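Long-range contacts in flagellar hook associated protein type 3 FlgL (PDB 5YTI), which probably serves as a structural component of the bacterial flagellum, at the junction between hook and filament: residues 94-98 with 324-328; 208-214 with 271-275; 221-227 with 239-245. One frame throughout, in Å; residues are numbered along the deposited sequence.

Interaction 1: residues 94-98 with 324-328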
loop_
_atom_site.group_PDB
_atom_site.type_symbol
_atom_site.label_atom_id
_atom_site.label_comp_id
_atom_site.label_asym_id
_atom_site.label_seq_id
_atom_site.Cartn_x
_atom_site.Cartn_y
_atom_site.Cartn_z
ATOM N N GLN A 94 -8.449 14.633 -13.142
ATOM C CA GLN A 94 -9.013 13.292 -13.347
ATOM C C GLN A 94 -10.515 13.319 -13.377
ATOM O O GLN A 94 -11.109 12.512 -14.085
ATOM C CB GLN A 94 -8.554 12.255 -12.307
ATOM C CG GLN A 94 -8.982 10.798 -12.580
ATOM C CD GLN A 94 -8.896 10.378 -14.045
ATOM O OE1 GLN A 94 -7.964 10.718 -14.766
ATOM N NE2 GLN A 94 -9.875 9.630 -14.482
ATOM N N ILE A 95 -11.134 14.228 -12.629
ATOM C CA ILE A 95 -12.586 14.242 -12.571
ATOM C C ILE A 95 -13.222 14.692 -13.877
ATOM O O ILE A 95 -14.202 14.101 -14.293
ATOM C CB ILE A 95 -13.111 15.092 -11.422
ATOM C CG1 ILE A 95 -13.467 14.172 -10.258
ATOM C CG2 ILE A 95 -14.360 15.849 -11.866
ATOM C CD1 ILE A 95 -13.666 14.914 -8.958
ATOM N N GLN A 96 -12.654 15.718 -14.513
ATOM C CA GLN A 96 -13.101 16.162 -15.838
ATOM C C GLN A 96 -12.912 15.062 -16.890
ATOM O O GLN A 96 -13.749 14.903 -17.817
ATOM C CB GLN A 96 -12.326 17.377 -16.342
ATOM C CG GLN A 96 -11.680 18.272 -15.305
ATOM C CD GLN A 96 -12.629 19.283 -14.725
ATOM O OE1 GLN A 96 -12.758 19.393 -13.503
ATOM N NE2 GLN A 96 -13.291 20.038 -15.596
ATOM N N ALA A 97 -11.812 14.312 -16.759
ATOM C CA ALA A 97 -11.508 13.225 -17.695
ATOM C C ALA A 97 -12.646 12.213 -17.724
ATOM O O ALA A 97 -12.763 11.419 -18.665
ATOM C CB ALA A 97 -10.208 12.545 -17.322
ATOM N N GLY A 98 -13.475 12.245 -16.687
ATOM C CA GLY A 98 -14.660 11.432 -16.644
ATOM C C GLY A 98 -15.916 12.207 -16.950
ATOM O O GLY A 98 -17.010 11.670 -16.813
ATOM N N ASN A 324 -11.051 5.475 -15.629
ATOM C CA ASN A 324 -11.156 6.761 -14.916
ATOM C C ASN A 324 -11.414 6.511 -13.439
ATOM O O ASN A 324 -10.688 7.047 -12.605
ATOM C CB ASN A 324 -12.300 7.638 -15.426
ATOM C CG ASN A 324 -11.954 8.437 -16.666
ATOM O OD1 ASN A 324 -10.785 8.761 -16.954
ATOM N ND2 ASN A 324 -13.001 8.799 -17.401
ATOM N N ASN A 325 -12.451 5.722 -13.122
ATOM C CA ASN A 325 -12.808 5.379 -11.742
ATOM C C ASN A 325 -11.638 4.841 -10.945
ATOM O O ASN A 325 -11.520 5.097 -9.722
ATOM C CB ASN A 325 -13.866 4.295 -11.713
ATOM C CG ASN A 325 -15.234 4.834 -11.938
ATOM O OD1 ASN A 325 -15.462 5.455 -12.963
ATOM N ND2 ASN A 325 -16.155 4.629 -10.968
ATOM N N GLN A 326 -10.800 4.063 -11.625
ATOM C CA GLN A 326 -9.636 3.472 -10.962
ATOM C C GLN A 326 -8.641 4.562 -10.654
ATOM O O GLN A 326 -8.136 4.656 -9.545
ATOM C CB GLN A 326 -8.987 2.356 -11.812
ATOM C CG GLN A 326 -9.874 1.127 -11.962
ATOM C CD GLN A 326 -9.649 0.118 -10.876
ATOM O OE1 GLN A 326 -8.523 -0.331 -10.702
ATOM N NE2 GLN A 326 -10.711 -0.275 -10.154
ATOM N N LEU A 327 -8.377 5.404 -11.645
ATOM C CA LEU A 327 -7.360 6.424 -11.513
ATOM C C LEU A 327 -7.775 7.461 -10.482
ATOM O O LEU A 327 -6.938 8.096 -9.880
ATOM C CB LEU A 327 -7.046 7.067 -12.860
ATOM C CG LEU A 327 -6.259 6.200 -13.847
ATOM C CD1 LEU A 327 -6.189 6.896 -15.195
ATOM C CD2 LEU A 327 -4.847 5.935 -13.339
ATOM N N LEU A 328 -9.065 7.618 -10.245
ATOM C CA LEU A 328 -9.466 8.524 -9.215
ATOM C C LEU A 328 -9.095 7.902 -7.893
ATOM O O LEU A 328 -8.588 8.560 -7.013
ATOM C CB LEU A 328 -10.949 8.726 -9.277
ATOM C CG LEU A 328 -11.487 9.706 -8.266
ATOM C CD1 LEU A 328 -10.893 11.090 -8.522
ATOM C CD2 LEU A 328 -13.001 9.707 -8.406
#

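Interaction 2: residues 208-214 with 271-275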
loop_
_atom_site.group_PDB
_atom_site.type_symbol
_atom_site.label_atom_id
_atom_site.label_comp_id
_atom_site.label_asym_id
_atom_site.label_seq_id
_atom_site.Cartn_x
_atom_site.Cartn_y
_atom_site.Cartn_z
ATOM N N VAL A 208 -17.219 0.068 -14.995
ATOM C CA VAL A 208 -17.260 -0.501 -13.633
ATOM C C VAL A 208 -16.723 0.444 -12.555
ATOM O O VAL A 208 -15.674 1.069 -12.729
ATOM C CB VAL A 208 -16.442 -1.821 -13.541
ATOM C CG1 VAL A 208 -16.792 -2.579 -12.271
ATOM C CG2 VAL A 208 -16.669 -2.711 -14.758
ATOM N N SER A 209 -17.426 0.521 -11.430
ATOM C CA SER A 209 -17.011 1.385 -10.337
ATOM C C SER A 209 -15.690 0.853 -9.759
ATOM O O SER A 209 -15.242 -0.202 -10.158
ATOM C CB SER A 209 -18.111 1.450 -9.266
ATOM O OG SER A 209 -18.117 0.283 -8.467
ATOM N N SER A 210 -15.050 1.586 -8.850
ATOM C CA SER A 210 -13.849 1.088 -8.182
ATOM C C SER A 210 -14.241 0.039 -7.132
ATOM O O SER A 210 -13.408 -0.841 -6.761
ATOM C CB SER A 210 -13.030 2.227 -7.549
ATOM O OG SER A 210 -13.774 3.069 -6.666
ATOM N N GLY A 211 -15.500 0.129 -6.665
ATOM C CA GLY A 211 -16.046 -0.818 -5.694
ATOM C C GLY A 211 -15.238 -0.875 -4.409
ATOM O O GLY A 211 -14.295 -0.106 -4.230
ATOM N N SER A 212 -15.599 -1.771 -3.493
ATOM C CA SER A 212 -14.845 -1.928 -2.244
ATOM C C SER A 212 -15.052 -3.308 -1.589
ATOM O O SER A 212 -15.982 -4.023 -1.912
ATOM C CB SER A 212 -15.333 -0.896 -1.232
ATOM O OG SER A 212 -16.443 -1.450 -0.508
ATOM N N VAL A 213 -14.188 -3.638 -0.633
ATOM C CA VAL A 213 -14.395 -4.766 0.253
ATOM C C VAL A 213 -15.386 -4.366 1.352
ATOM O O VAL A 213 -15.099 -3.440 2.144
ATOM C CB VAL A 213 -13.087 -5.173 0.942
ATOM C CG1 VAL A 213 -13.347 -6.256 1.994
ATOM C CG2 VAL A 213 -12.065 -5.612 -0.094
ATOM N N THR A 214 -16.527 -5.064 1.392
ATOM C CA THR A 214 -17.596 -4.790 2.343
ATOM C C THR A 214 -17.640 -5.841 3.427
ATOM O O THR A 214 -18.169 -5.584 4.501
ATOM C CB THR A 214 -19.002 -4.794 1.700
ATOM O OG1 THR A 214 -19.310 -6.113 1.264
ATOM C CG2 THR A 214 -19.106 -3.846 0.527
ATOM N N GLY A 271 -16.629 -11.322 -0.518
ATOM C CA GLY A 271 -16.367 -10.108 0.236
ATOM C C GLY A 271 -16.299 -8.782 -0.489
ATOM O O GLY A 271 -16.044 -7.781 0.153
HETATM N N MSE A 272 -16.513 -8.743 -1.802
HETATM C CA MSE A 272 -16.328 -7.493 -2.573
HETATM C C MSE A 272 -17.620 -7.093 -3.231
HETATM O O MSE A 272 -18.418 -7.962 -3.568
HETATM C CB MSE A 272 -15.258 -7.636 -3.667
HETATM C CG MSE A 272 -13.899 -8.144 -3.189
HETATM SE SE MSE A 272 -12.897 -8.970 -4.680
HETATM C CE MSE A 272 -11.206 -9.164 -3.739
ATOM N N GLU A 273 -17.840 -5.784 -3.417
ATOM C CA GLU A 273 -18.994 -5.265 -4.180
ATOM C C GLU A 273 -18.513 -4.271 -5.247
ATOM O O GLU A 273 -17.508 -3.592 -5.051
ATOM C CB GLU A 273 -20.039 -4.609 -3.240
ATOM C CG GLU A 273 -20.904 -5.620 -2.460
ATOM C CD GLU A 273 -21.973 -4.997 -1.556
ATOM O OE1 GLU A 273 -22.303 -3.785 -1.722
ATOM O OE2 GLU A 273 -22.502 -5.747 -0.685
HETATM N N MSE A 274 -19.214 -4.210 -6.379
HETATM C CA MSE A 274 -18.933 -3.251 -7.460
HETATM C C MSE A 274 -20.174 -3.035 -8.287
HETATM O O MSE A 274 -21.152 -3.765 -8.146
HETATM C CB MSE A 274 -17.745 -3.675 -8.330
HETATM C CG MSE A 274 -17.880 -4.906 -9.250
HETATM SE SE MSE A 274 -16.238 -6.036 -9.133
HETATM C CE MSE A 274 -16.743 -6.920 -7.452
ATOM N N VAL A 275 -20.184 -2.009 -9.137
ATOM C CA VAL A 275 -21.410 -1.663 -9.861
ATOM C C VAL A 275 -21.116 -1.418 -11.323
ATOM O O VAL A 275 -20.244 -0.606 -11.642
ATOM C CB VAL A 275 -22.075 -0.418 -9.241
ATOM C CG1 VAL A 275 -23.123 0.189 -10.171
ATOM C CG2 VAL A 275 -22.698 -0.778 -7.899
#

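Interaction 3: residues 221-227 with 239-245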
loop_
_atom_site.group_PDB
_atom_site.type_symbol
_atom_site.label_atom_id
_atom_site.label_comp_id
_atom_site.label_asym_id
_atom_site.label_seq_id
_atom_site.Cartn_x
_atom_site.Cartn_y
_atom_site.Cartn_z
ATOM N N PRO A 221 -8.552 -13.125 -1.798
ATOM C CA PRO A 221 -7.775 -12.562 -2.884
ATOM C C PRO A 221 -7.668 -13.602 -4.045
ATOM O O PRO A 221 -7.424 -14.815 -3.808
ATOM C CB PRO A 221 -6.420 -12.272 -2.216
ATOM C CG PRO A 221 -6.324 -13.241 -1.046
ATOM C CD PRO A 221 -7.720 -13.741 -0.740
ATOM N N ASP A 222 -7.885 -13.136 -5.277
ATOM C CA ASP A 222 -7.800 -13.989 -6.460
ATOM C C ASP A 222 -7.735 -13.128 -7.719
ATOM O O ASP A 222 -7.979 -11.935 -7.693
ATOM C CB ASP A 222 -9.013 -14.937 -6.517
ATOM C CG ASP A 222 -8.786 -16.205 -7.393
ATOM O OD1 ASP A 222 -7.697 -16.336 -8.012
ATOM O OD2 ASP A 222 -9.725 -17.065 -7.455
ATOM N N ASN A 223 -7.382 -13.763 -8.825
ATOM C CA ASN A 223 -7.485 -13.174 -10.156
ATOM C C ASN A 223 -8.822 -13.603 -10.788
ATOM O O ASN A 223 -9.058 -14.790 -11.137
ATOM C CB ASN A 223 -6.320 -13.638 -11.024
ATOM C CG ASN A 223 -5.063 -12.900 -10.734
ATOM O OD1 ASN A 223 -5.002 -11.725 -10.969
ATOM N ND2 ASN A 223 -4.049 -13.580 -10.264
ATOM N N TYR A 224 -9.690 -12.611 -10.933
ATOM C CA TYR A 224 -11.078 -12.847 -11.288
ATOM C C TYR A 224 -11.315 -12.381 -12.694
ATOM O O TYR A 224 -10.699 -11.446 -13.154
ATOM C CB TYR A 224 -12.027 -12.101 -10.316
ATOM C CG TYR A 224 -12.060 -12.668 -8.908
ATOM C CD1 TYR A 224 -12.876 -13.717 -8.597
ATOM C CD2 TYR A 224 -11.269 -12.137 -7.903
ATOM C CE1 TYR A 224 -12.900 -14.247 -7.316
ATOM C CE2 TYR A 224 -11.282 -12.643 -6.620
ATOM C CZ TYR A 224 -12.106 -13.704 -6.318
ATOM O OH TYR A 224 -12.143 -14.241 -5.026
ATOM N N THR A 225 -12.227 -13.038 -13.369
ATOM C CA THR A 225 -12.629 -12.627 -14.673
ATOM C C THR A 225 -14.150 -12.551 -14.687
ATOM O O THR A 225 -14.859 -13.480 -14.269
ATOM C CB THR A 225 -12.074 -13.609 -15.711
ATOM O OG1 THR A 225 -10.735 -13.987 -15.323
ATOM C CG2 THR A 225 -12.096 -12.969 -17.116
HETATM N N MSE A 226 -14.634 -11.401 -15.127
HETATM C CA MSE A 226 -16.061 -11.127 -15.223
HETATM C C MSE A 226 -16.401 -11.135 -16.684
HETATM O O MSE A 226 -15.816 -10.398 -17.490
HETATM C CB MSE A 226 -16.383 -9.761 -14.608
HETATM C CG MSE A 226 -17.888 -9.471 -14.548
HETATM SE SE MSE A 226 -18.278 -7.632 -13.932
HETATM C CE MSE A 226 -18.785 -8.336 -12.172
ATOM N N THR A 227 -17.355 -11.972 -17.036
ATOM C CA THR A 227 -17.649 -12.246 -18.421
ATOM C C THR A 227 -19.171 -12.062 -18.549
ATOM O O THR A 227 -19.951 -12.660 -17.779
ATOM C CB THR A 227 -17.137 -13.679 -18.809
ATOM O OG1 THR A 227 -17.011 -14.492 -17.634
ATOM C CG2 THR A 227 -15.711 -13.655 -19.431
HETATM N N MSE A 239 -21.184 -13.329 -15.233
HETATM C CA MSE A 239 -20.467 -14.469 -14.677
HETATM C C MSE A 239 -19.151 -14.045 -14.140
HETATM O O MSE A 239 -18.524 -13.124 -14.645
HETATM C CB MSE A 239 -20.340 -15.536 -15.742
HETATM C CG MSE A 239 -21.722 -16.158 -15.838
HETATM SE SE MSE A 239 -21.797 -17.546 -17.214
HETATM C CE MSE A 239 -21.502 -16.414 -18.811
ATOM N N VAL A 240 -18.738 -14.715 -13.079
ATOM C CA VAL A 240 -17.434 -14.470 -12.493
ATOM C C VAL A 240 -16.797 -15.770 -12.063
ATOM O O VAL A 240 -17.430 -16.629 -11.426
ATOM C CB VAL A 240 -17.529 -13.518 -11.272
ATOM C CG1 VAL A 240 -16.216 -13.456 -10.508
ATOM C CG2 VAL A 240 -17.920 -12.122 -11.718
ATOM N N SER A 241 -15.535 -15.905 -12.411
ATOM C CA SER A 241 -14.773 -17.044 -11.971
ATOM C C SER A 241 -13.368 -16.541 -11.768
ATOM O O SER A 241 -13.103 -15.370 -11.981
ATOM C CB SER A 241 -14.802 -18.131 -13.029
ATOM O OG SER A 241 -14.065 -17.660 -14.143
ATOM N N GLY A 242 -12.464 -17.424 -11.372
ATOM C CA GLY A 242 -11.156 -16.979 -10.943
ATOM C C GLY A 242 -10.202 -18.138 -10.865
ATOM O O GLY A 242 -10.610 -19.276 -10.681
ATOM N N THR A 243 -8.927 -17.826 -10.993
ATOM C CA THR A 243 -7.928 -18.824 -11.128
ATOM C C THR A 243 -8.054 -19.823 -10.015
ATOM O O THR A 243 -8.184 -21.000 -10.290
ATOM C CB THR A 243 -6.528 -18.238 -11.054
ATOM O OG1 THR A 243 -6.462 -17.063 -11.859
ATOM C CG2 THR A 243 -5.516 -19.261 -11.538
ATOM N N LEU A 244 -8.029 -19.367 -8.762
ATOM C CA LEU A 244 -8.013 -20.279 -7.603
ATOM C C LEU A 244 -9.390 -20.742 -7.206
ATOM O O LEU A 244 -9.521 -21.779 -6.600
ATOM C CB LEU A 244 -7.353 -19.627 -6.380
ATOM C CG LEU A 244 -5.912 -19.088 -6.565
ATOM C CD1 LEU A 244 -5.529 -18.020 -5.521
ATOM C CD2 LEU A 244 -4.869 -20.222 -6.616
ATOM N N SER A 245 -10.417 -19.974 -7.543
ATOM C CA SER A 245 -11.752 -20.169 -6.976
ATOM C C SER A 245 -12.630 -20.951 -7.899
ATOM O O SER A 245 -13.750 -21.299 -7.536
ATOM C CB SER A 245 -12.422 -18.815 -6.722
ATOM O OG SER A 245 -11.853 -18.162 -5.617
#

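Interaction 1: residues 94-98 with 324-328
Gln-94 and Asn-324 form the polar centre of a helix-to-helix contact, where the C-terminal part of helix 49-96 meets the long helix 316-374. The nearest residue pairs, Gln-94 with Leu-328 and Gly-98 with Asn-324, show that the two segments run in opposite directions. An extended first torsion of Gln-94 (chi1 -173°), followed by a bend at chi2, carries its NE2 to 2.8 Å from OD1 of Asn-324. OD1 lies close to the amide plane of Gln-94, but the donor stands above the carbonyl plane of Asn-324. The two amide planes are 53° apart. A weak bond also runs from Gln-94 NE2 to the backbone O of Asn-324. Asn-324 ND2 reaches Ala-97 O at 2.9 Å, although the place of ND2 is less sure. ND2 also bonds Gln-321. Apolar atoms flank the amides. Gln-94 CD lies 4.0 Å from Leu-327 CB, and Ile-95 CG1 lies 4.4 Å from Leu-328 CD1. Helix 296-307 packs on Gln-94, Ala-97 and Leu-327. Asn-324 OD1 thus takes up the buried Gln-94 amide; if ND2 is placed correctly, the same side chain would also serve Ala-97 O, alongside Arg-107.

Interaction 2: residues 208-214 with 271-275
Ser-212 and Glu-273 pair in an antiparallel arrangement that joins strand 207-213 to strand 272-277, the middle strand of a three-stranded sheet. Backbone bonds run both ways here: Glu-273 N to Ser-212 O (3.0 Å) and Ser-212 N to Glu-273 O. Thr-214 N to Gly-271 O extends the pairing. The strand is interrupted at 209-211, where Gly-211 takes a positive phi, which favours glycine, and passes close to Glu-273 O. Beyond the break, Ser-209 N bonds Val-275 O in a register shifted by one residue. Ser-209 OG sits between its backbone N and carbonyl carbon (chi1 77°), and accepts from Val-275 N at 3.2 Å. Apolar contacts are on the face of Val-213 and Met-272, with Val-213 CG2 4.4 Å from Met-272 CG. Val-208 CG1 lies 4.0 Å from Met-274 CG. Both methionines are selenomethionine. Phe-193, Phe-286 and Ile-288, from strands of the five-stranded sheet, pack against these side chains, so the contact joins the two sheets. On the other face, Ser-212 OG hydrogen-bonds to OG of Ser-212 of the second subunit. At the exposed end, Thr-214 CG2 lies 3.7 Å from Glu-273 CD, the side chains meeting at about a right angle.

Interaction 3: residues 221-227 with 239-245
Pro-221 O touches Leu-244 CD1 at the open end of an antiparallel beta hairpin, strands 224-230 and 236-242 of the five-stranded sheet. At Asp-222, a chi1 of -159° swings the carboxylate away from its own backbone N and over to residues 243-245. OD1 receives Leu-244 N at 3.1 Å through its syn lone pair, in a nearly straight bond (169°). Asn-223 N meets the same oxygen from above the carboxylate plane. Ser-245 OG donates to OD2 at 3.0 Å, on its anti side and somewhat out of that plane. Asn-223 bonds through its O to Thr-243 N, while its ND2 goes to Ser-343 of the second subunit. Tyr-224 pairs with Gly-242. Its ring has Asp-222 CG over one face, offset toward the rim, and its CD1 lies 3.9 Å from Val-240 CG1. Its OH bonds Asn-270 and Val-220. Thr-225 exchanges two backbone bonds with Ser-241. Met-226, a selenomethionine, sets CG 3.9 Å from Val-240 CG2. Thr-227 exchanges two more bonds with Met-239, also a selenomethionine. Both Asp-222 oxygens thus accept hydrogen bonds, OD1 from two N-H groups and OD2 from a hydroxyl. This is consistent with an ionised carboxylate that holds the turn after the hairpin.

From the N terminus, the first modelled helix, 49-96, leads into interaction 1. Its partner comes 226 residues later, on helix 316-374. Interaction 1 therefore closes the widest loop, and it ties the helical part of the chain together. Interaction 2 nests within that loop and joins the edge strand 207-213 to strand 272-277. Interaction 3 nests inside interaction 2 and closes the short hairpin of strands 224-230 and 236-242. None of the loops cross. Interactions 1 and 2 touch where Asn-325 and Gln-326 pack on 208-210, linking helix to sheet. The centres of interactions 2 and 3 are about 14 Å apart, in neighbouring sheets. All three reach the second subunit, interaction 1 through Leu-328.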